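PDB 6MLT: hemolysin-related protein from Vibrio cholerae serotype O1, which is secreted into the biofilm matrix, where it binds metal ions and probably mediates adhesion through carbohydrate recognition by its beta-prism lectin domain. Local coordinates for residues I11-K16 and K564-A569; R310-N315 and Q430-K435; Y481-D486 and P524-L529. All coordinates share one frame; numbering follows the deposited sequence.

Interaction 1: I11-K16 and K564-A569; sequences IQTKLK and KPWRNA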
# COMPACT_ATOMS: atom_id res chain seq x y z
N ILE A 11 9.31 -23.57 0.01
CA ILE A 11 7.86 -23.53 -0.11
C ILE A 11 7.46 -24.61 -1.11
O ILE A 11 7.83 -24.54 -2.29
CB ILE A 11 7.37 -22.14 -0.54
CG1 ILE A 11 7.70 -21.13 0.55
CG2 ILE A 11 5.87 -22.15 -0.83
CD1 ILE A 11 7.74 -19.70 0.06
N GLN A 12 6.74 -25.61 -0.62
CA GLN A 12 6.29 -26.74 -1.43
C GLN A 12 4.92 -26.44 -2.02
O GLN A 12 4.00 -26.04 -1.29
CB GLN A 12 6.23 -28.01 -0.59
CG GLN A 12 7.50 -28.34 0.17
CD GLN A 12 8.38 -29.32 -0.56
OE1 GLN A 12 9.10 -28.95 -1.50
NE2 GLN A 12 8.33 -30.58 -0.16
N THR A 13 4.76 -26.68 -3.32
CA THR A 13 3.53 -26.37 -4.02
C THR A 13 3.03 -27.58 -4.79
O THR A 13 3.79 -28.52 -5.08
CB THR A 13 3.73 -25.20 -5.00
OG1 THR A 13 4.69 -25.57 -6.00
CG2 THR A 13 4.22 -23.96 -4.27
N LYS A 14 1.75 -27.54 -5.13
CA LYS A 14 1.13 -28.53 -6.00
C LYS A 14 0.07 -27.83 -6.82
O LYS A 14 -0.50 -26.82 -6.39
CB LYS A 14 0.51 -29.69 -5.21
CG LYS A 14 -0.72 -29.33 -4.39
CD LYS A 14 -1.22 -30.52 -3.58
CE LYS A 14 -2.47 -30.16 -2.79
NZ LYS A 14 -2.90 -31.28 -1.89
N LEU A 15 -0.20 -28.37 -8.01
CA LEU A 15 -1.15 -27.74 -8.91
C LEU A 15 -2.56 -27.89 -8.37
O LEU A 15 -2.99 -28.99 -7.99
CB LEU A 15 -1.05 -28.37 -10.31
CG LEU A 15 -1.85 -27.64 -11.40
CD1 LEU A 15 -1.14 -26.36 -11.81
CD2 LEU A 15 -2.07 -28.56 -12.61
N LYS A 16 -3.28 -26.77 -8.32
CA LYS A 16 -4.70 -26.78 -7.97
C LYS A 16 -5.56 -27.01 -9.20
O LYS A 16 -6.40 -27.91 -9.22
CB LYS A 16 -5.07 -25.46 -7.29
CG LYS A 16 -6.52 -25.36 -6.85
CD LYS A 16 -6.75 -24.07 -6.09
CE LYS A 16 -8.17 -23.93 -5.59
NZ LYS A 16 -8.28 -22.82 -4.60
N LYS A 564 0.61 -26.31 6.33
CA LYS A 564 1.22 -25.02 6.00
C LYS A 564 0.29 -24.26 5.06
O LYS A 564 0.63 -23.98 3.90
CB LYS A 564 2.60 -25.21 5.37
CG LYS A 564 3.65 -25.73 6.35
CD LYS A 564 5.01 -25.82 5.68
CE LYS A 564 6.12 -26.06 6.70
NZ LYS A 564 7.47 -26.11 6.06
N PRO A 565 -0.88 -23.86 5.55
CA PRO A 565 -1.77 -23.05 4.72
C PRO A 565 -1.15 -21.70 4.41
O PRO A 565 -0.32 -21.18 5.16
CB PRO A 565 -3.03 -22.91 5.58
CG PRO A 565 -2.54 -23.05 6.98
CD PRO A 565 -1.41 -24.06 6.91
N TRP A 566 -1.57 -21.13 3.28
CA TRP A 566 -1.16 -19.79 2.88
C TRP A 566 -2.21 -18.82 3.41
O TRP A 566 -3.25 -18.59 2.78
CB TRP A 566 -1.01 -19.71 1.37
CG TRP A 566 0.15 -20.51 0.84
CD1 TRP A 566 1.19 -21.02 1.57
CD2 TRP A 566 0.39 -20.89 -0.52
NE1 TRP A 566 2.06 -21.70 0.74
CE2 TRP A 566 1.59 -21.64 -0.54
CE3 TRP A 566 -0.30 -20.69 -1.72
CZ2 TRP A 566 2.11 -22.17 -1.72
CZ3 TRP A 566 0.22 -21.22 -2.88
CH2 TRP A 566 1.42 -21.94 -2.88
N ARG A 567 -1.92 -18.23 4.57
CA ARG A 567 -2.88 -17.46 5.35
C ARG A 567 -2.81 -15.97 5.00
O ARG A 567 -1.84 -15.47 4.43
CB ARG A 567 -2.61 -17.64 6.84
CG ARG A 567 -2.67 -19.07 7.32
CD ARG A 567 -2.45 -19.17 8.83
NE ARG A 567 -1.08 -18.78 9.20
CZ ARG A 567 -0.74 -17.69 9.87
NH1 ARG A 567 -1.65 -16.82 10.32
NH2 ARG A 567 0.54 -17.46 10.13
N ASN A 568 -3.89 -15.26 5.37
CA ASN A 568 -3.92 -13.79 5.36
C ASN A 568 -3.68 -13.21 3.97
O ASN A 568 -2.99 -12.20 3.81
CB ASN A 568 -2.91 -13.23 6.36
CG ASN A 568 -3.27 -13.56 7.79
OD1 ASN A 568 -4.43 -13.74 8.13
ND2 ASN A 568 -2.26 -13.63 8.65
N ALA A 569 -4.27 -13.82 2.95
CA ALA A 569 -4.19 -13.32 1.59
C ALA A 569 -5.49 -12.62 1.18
O ALA A 569 -6.59 -13.02 1.58
CB ALA A 569 -3.90 -14.45 0.60
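The closing blade of the beta-propeller, in which the N-terminal strand 13-19 is added to strands from the far end of the chain, brings Ile-11 and Thr-13 against the indole of Trp-566. This is the "velcro" closure of propeller proteins: strand 13-19 forms one border of a four-stranded antiparallel sheet and pairs with strand 553-559, while Trp-566 belongs to the loop that follows that second strand. The contact is small, burying 108 Å² in all, and it is made mainly by side-chain methyls meeting the benzo side of the indole.

Ile-11 uses its branch methyl. CG2 lies 3.9 Å from Trp-566 CZ2 and 4.1 Å from Trp-566 NE1, approaching the ring at a slant. It is put there by a first torsion of -64°, which sets CG1 beside the backbone N and leaves CG2 anti to it. Thr-13 likewise offers a methyl, and its OG1 is turned farther from the indole, so the tryptophan meets only carbon from this residue's side chain. Between the two, the backbone carbonyl of Gln-12 passes more loosely, with its O 4.3 Å from Trp-566 CZ2.

The main chain of Trp-566 is held by Asn-534 OD1, bonded to its N, and the indole packs edge-to-face with Phe-483 from the metal-binding loop of the adjoining blade. On the other segment, backbone bonds from Gln-12 to Ala-560 and from Lys-14 to Glu-558 hold the N-terminal strand in the blade. The buried indole thus fills in beside the start of that strand, where Thr-13 CG2 reaches the ring edge close to its plane, 3.7 Å from Trp-566 CH2 and 3.8 Å from Trp-566 CZ2.

Interaction 2: R310-N315 and Q430-K435; sequences RVLAEN and QFLVGK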
# COMPACT_ATOMS: atom_id res chain seq x y z
N ARG A 310 -1.72 5.89 32.75
CA ARG A 310 -0.73 6.03 31.69
C ARG A 310 -1.26 6.89 30.56
O ARG A 310 -2.39 6.71 30.10
CB ARG A 310 -0.33 4.66 31.14
CG ARG A 310 0.72 4.72 30.03
CD ARG A 310 1.07 3.33 29.50
NE ARG A 310 -0.03 2.74 28.75
CZ ARG A 310 0.01 1.53 28.19
NH1 ARG A 310 1.10 0.78 28.30
NH2 ARG A 310 -1.05 1.08 27.52
N VAL A 311 -0.42 7.81 30.09
CA VAL A 311 -0.75 8.71 29.00
C VAL A 311 0.35 8.58 27.96
O VAL A 311 1.49 9.00 28.20
CB VAL A 311 -0.89 10.17 29.46
CG1 VAL A 311 -1.14 11.09 28.27
CG2 VAL A 311 -2.01 10.30 30.47
N LEU A 312 0.01 8.02 26.80
CA LEU A 312 0.96 7.86 25.71
C LEU A 312 0.75 8.98 24.70
O LEU A 312 -0.39 9.35 24.40
CB LEU A 312 0.80 6.49 25.03
CG LEU A 312 1.04 5.27 25.91
CD1 LEU A 312 0.73 3.99 25.14
CD2 LEU A 312 2.47 5.23 26.44
N ALA A 313 1.85 9.50 24.17
CA ALA A 313 1.76 10.57 23.19
C ALA A 313 1.17 10.04 21.89
O ALA A 313 1.51 8.95 21.44
CB ALA A 313 3.15 11.16 22.95
N GLU A 314 0.27 10.82 21.30
CA GLU A 314 -0.29 10.53 19.99
C GLU A 314 0.24 11.54 18.98
O GLU A 314 0.28 12.74 19.26
CB GLU A 314 -1.82 10.58 20.01
CG GLU A 314 -2.47 9.38 20.68
CD GLU A 314 -3.96 9.55 20.83
OE1 GLU A 314 -4.51 10.55 20.31
OE2 GLU A 314 -4.60 8.68 21.47
N ASN A 315 0.65 11.04 17.81
CA ASN A 315 1.31 11.88 16.82
C ASN A 315 2.46 12.65 17.45
O ASN A 315 2.67 13.83 17.19
CB ASN A 315 0.31 12.84 16.17
CG ASN A 315 -0.92 12.13 15.63
OD1 ASN A 315 -0.82 11.05 15.06
ND2 ASN A 315 -2.08 12.74 15.82
N GLN A 430 5.61 10.82 35.95
CA GLN A 430 6.70 9.91 35.65
C GLN A 430 6.79 9.81 34.13
O GLN A 430 5.77 9.72 33.46
CB GLN A 430 6.47 8.53 36.27
CG GLN A 430 7.50 7.47 35.92
CD GLN A 430 7.21 6.15 36.61
OE1 GLN A 430 6.07 5.70 36.65
NE2 GLN A 430 8.24 5.54 37.17
N PHE A 431 8.01 9.86 33.61
CA PHE A 431 8.23 9.91 32.17
C PHE A 431 8.58 8.54 31.62
O PHE A 431 9.37 7.80 32.22
CB PHE A 431 9.34 10.91 31.84
CG PHE A 431 9.09 12.27 32.39
CD1 PHE A 431 8.17 13.11 31.79
CD2 PHE A 431 9.74 12.71 33.53
CE1 PHE A 431 7.91 14.37 32.31
CE2 PHE A 431 9.49 13.96 34.05
CZ PHE A 431 8.57 14.79 33.44
N LEU A 432 7.98 8.21 30.48
CA LEU A 432 8.17 6.94 29.80
C LEU A 432 8.94 7.18 28.50
O LEU A 432 8.56 8.05 27.71
CB LEU A 432 6.83 6.28 29.50
CG LEU A 432 5.83 6.25 30.66
CD1 LEU A 432 4.47 5.76 30.21
CD2 LEU A 432 6.38 5.38 31.79
N VAL A 433 9.99 6.40 28.28
CA VAL A 433 10.89 6.58 27.15
C VAL A 433 11.11 5.25 26.44
O VAL A 433 10.83 4.18 26.98
CB VAL A 433 12.24 7.19 27.58
CG1 VAL A 433 12.04 8.56 28.23
CG2 VAL A 433 12.97 6.24 28.54
N GLY A 434 11.66 5.33 25.23
CA GLY A 434 11.97 4.14 24.45
C GLY A 434 12.99 4.43 23.37
O GLY A 434 13.14 5.57 22.91
N LYS A 435 13.70 3.38 22.96
CA LYS A 435 14.75 3.53 21.96
C LYS A 435 14.16 3.87 20.60
O LYS A 435 13.15 3.31 20.18
CB LYS A 435 15.58 2.24 21.86
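Leu-432 CD1 is the single methyl on which two side chains of the other segment converge: Arg-310 CG comes to 3.9 Å of it and Leu-312 CD2 to 4.3 Å of it. The arginine takes part through its aliphatic stem, which crosses the leucine at about a right angle. Its CG stands anti to the backbone N (chi1 -179°), and the chain then bends at chi3 (69°), turning the guanidinium toward Leu-312, two residues on in the same strand. There Leu-312 CD1 lies 3.8 Å above the guanidinium plane, offset toward its rim.

Strands 309-312 and 428-435 are not neighbours. Strand 405-413 runs between them, antiparallel to both, in one of the three four-stranded sheets of the beta-prism, so the contact bridges across the intervening strand on one surface of the sheet. Backbone bonds from Val-311 to Met-410 and from Leu-432 to Leu-408 set the spacing, leaving the alpha carbons (CA) of Leu-312 and Leu-432 8.3 Å apart. Asn-411 of strand 405-413 touches both Arg-310 and Leu-432, while Phe-431 packs on Ile-355 and Val-357 of another prism sheet.

Interaction 3: Y481-D486 and P524-L529; sequences YDFTGD and PVVADL. With NA (sodium ion), chain H.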
# COMPACT_ATOMS: atom_id res chain seq x y z
N TYR A 481 3.97 -11.40 -1.25
CA TYR A 481 3.07 -12.15 -0.38
C TYR A 481 3.90 -12.85 0.70
O TYR A 481 5.03 -13.28 0.45
CB TYR A 481 2.24 -13.18 -1.17
CG TYR A 481 1.46 -14.10 -0.26
CD1 TYR A 481 0.47 -13.61 0.58
CD2 TYR A 481 1.72 -15.47 -0.23
CE1 TYR A 481 -0.24 -14.44 1.44
CE2 TYR A 481 1.01 -16.32 0.62
CZ TYR A 481 0.04 -15.79 1.45
OH TYR A 481 -0.67 -16.62 2.30
N ASP A 482 3.31 -12.97 1.89
CA ASP A 482 3.95 -13.64 3.03
C ASP A 482 3.51 -15.10 3.02
O ASP A 482 2.53 -15.48 3.66
CB ASP A 482 3.57 -12.95 4.34
CG ASP A 482 4.17 -13.63 5.56
OD1 ASP A 482 5.07 -14.49 5.39
OD2 ASP A 482 3.72 -13.33 6.68
N PHE A 483 4.25 -15.93 2.29
CA PHE A 483 3.99 -17.37 2.27
C PHE A 483 4.27 -18.01 3.62
O PHE A 483 3.55 -18.92 4.04
CB PHE A 483 4.85 -18.06 1.21
CG PHE A 483 4.41 -17.81 -0.20
CD1 PHE A 483 3.40 -18.58 -0.77
CD2 PHE A 483 5.04 -16.86 -0.98
CE1 PHE A 483 3.01 -18.36 -2.08
CE2 PHE A 483 4.66 -16.64 -2.29
CZ PHE A 483 3.64 -17.40 -2.84
N THR A 484 5.34 -17.59 4.28
CA THR A 484 5.81 -18.30 5.47
C THR A 484 5.03 -17.93 6.72
O THR A 484 5.07 -18.68 7.69
CB THR A 484 7.30 -18.03 5.71
OG1 THR A 484 7.49 -16.64 6.00
CG2 THR A 484 8.13 -18.43 4.50
N GLY A 485 4.34 -16.79 6.72
CA GLY A 485 3.53 -16.41 7.85
C GLY A 485 4.29 -15.76 8.99
O GLY A 485 3.77 -15.73 10.11
N ASP A 486 5.49 -15.24 8.75
CA ASP A 486 6.27 -14.55 9.77
C ASP A 486 6.08 -13.04 9.73
O ASP A 486 6.79 -12.32 10.44
CB ASP A 486 7.75 -14.90 9.64
CG ASP A 486 8.40 -14.34 8.38
OD1 ASP A 486 7.69 -13.84 7.47
OD2 ASP A 486 9.65 -14.40 8.30
N PRO A 524 2.81 -12.86 -11.09
CA PRO A 524 1.92 -13.82 -10.42
C PRO A 524 1.14 -13.13 -9.32
O PRO A 524 1.55 -12.11 -8.77
CB PRO A 524 2.88 -14.87 -9.84
CG PRO A 524 4.25 -14.52 -10.38
CD PRO A 524 4.21 -13.07 -10.71
N VAL A 525 -0.01 -13.73 -8.98
CA VAL A 525 -0.93 -13.17 -7.99
C VAL A 525 -1.25 -14.25 -6.96
O VAL A 525 -1.55 -15.39 -7.32
CB VAL A 525 -2.22 -12.66 -8.65
CG1 VAL A 525 -3.33 -12.42 -7.61
CG2 VAL A 525 -1.93 -11.39 -9.44
N VAL A 526 -1.22 -13.87 -5.68
CA VAL A 526 -1.74 -14.71 -4.61
C VAL A 526 -3.08 -14.14 -4.18
O VAL A 526 -3.19 -12.93 -3.91
CB VAL A 526 -0.77 -14.80 -3.43
CG1 VAL A 526 -1.40 -15.55 -2.26
CG2 VAL A 526 0.52 -15.50 -3.87
N ALA A 527 -4.09 -15.00 -4.10
CA ALA A 527 -5.39 -14.59 -3.59
C ALA A 527 -6.07 -15.77 -2.92
O ALA A 527 -5.93 -16.92 -3.36
CB ALA A 527 -6.28 -14.04 -4.70
N ASP A 528 -6.81 -15.47 -1.85
CA ASP A 528 -7.59 -16.46 -1.12
C ASP A 528 -8.96 -16.54 -1.79
O ASP A 528 -9.88 -15.78 -1.48
CB ASP A 528 -7.70 -16.08 0.35
CG ASP A 528 -8.46 -17.11 1.17
OD1 ASP A 528 -8.96 -18.10 0.58
OD2 ASP A 528 -8.56 -16.94 2.41
N LEU A 529 -9.09 -17.49 -2.72
CA LEU A 529 -10.30 -17.55 -3.53
C LEU A 529 -11.51 -17.98 -2.71
O LEU A 529 -12.59 -17.39 -2.84
CB LEU A 529 -10.08 -18.50 -4.71
CG LEU A 529 -8.85 -18.22 -5.58
CD1 LEU A 529 -8.73 -19.25 -6.70
CD2 LEU A 529 -8.88 -16.82 -6.16
NA NA H . 7.30 -14.44 5.07
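A methyl group of Val-526 stands almost exactly over the middle of the Tyr-481 ring: CG1 is 3.6 Å from the ring centroid and only 7° off its normal, a well-centred CH-pi contact. The valine rotamer, with CG1 anti to the backbone N (chi1 173°), puts this branch over the tyrosine, while CG2 lies against both Tyr-481 CD2 and Phe-483 CZ, each at 3.8 Å, slanting to the phenylalanine ring. The two aromatic residues also pack on each other, Tyr-481 CD2 lying over the centre of one Phe-483 face. All three side chains are buried, and Leu-492 and Leu-537 extend the apolar cluster. The phenol reaches past it, its OH hydrogen-bonded to the carbonyl O of Arg-567.

Directly after Tyr-481 the chain wraps round a sodium ion. Asp-482 OD1 binds it at 2.3 Å, Thr-484 OG1 at 2.4 Å and Asp-486 OD1 at 2.5 Å, while Ile-488 O and both carboxylate oxygens of Glu-490 complete the site. Asp-482 OD1 also accepts a 2.8 Å hydrogen bond from Gly-485 N, which arrives from above the carboxylate plane, an Asx motif within the ion-binding loop. Phe-483, between the ligands Asp-482 and Thr-484 in sequence, joins this loop to Val-526 of the next blade. Ligands at every second residue, ending in a bidentate glutamate, resemble the EF-hand-like loops of FG-GAP propeller repeats.

Interactions 1 and 3 adjoin in the propeller, their centres about 7 Å apart, and both involve the closing blade: strand 13-19 lies at one border of its sheet and strand 525-527 at the other. They touch directly, for instance where Ile-11 CD1 comes within 3.5 Å of Phe-483 CB, so blade closure and the packing of the 478-514 blade form one continuous region. Interaction 2 lies in the beta-prism, its centre about 41 Å from that of interaction 1 and about 36 Å from that of interaction 3. Along the chain, interaction 1 spans both others, and interaction 2 closes before interaction 3 opens: the prism is an insertion within a propeller whose first and last strands, 13-19 and 553-559, pair.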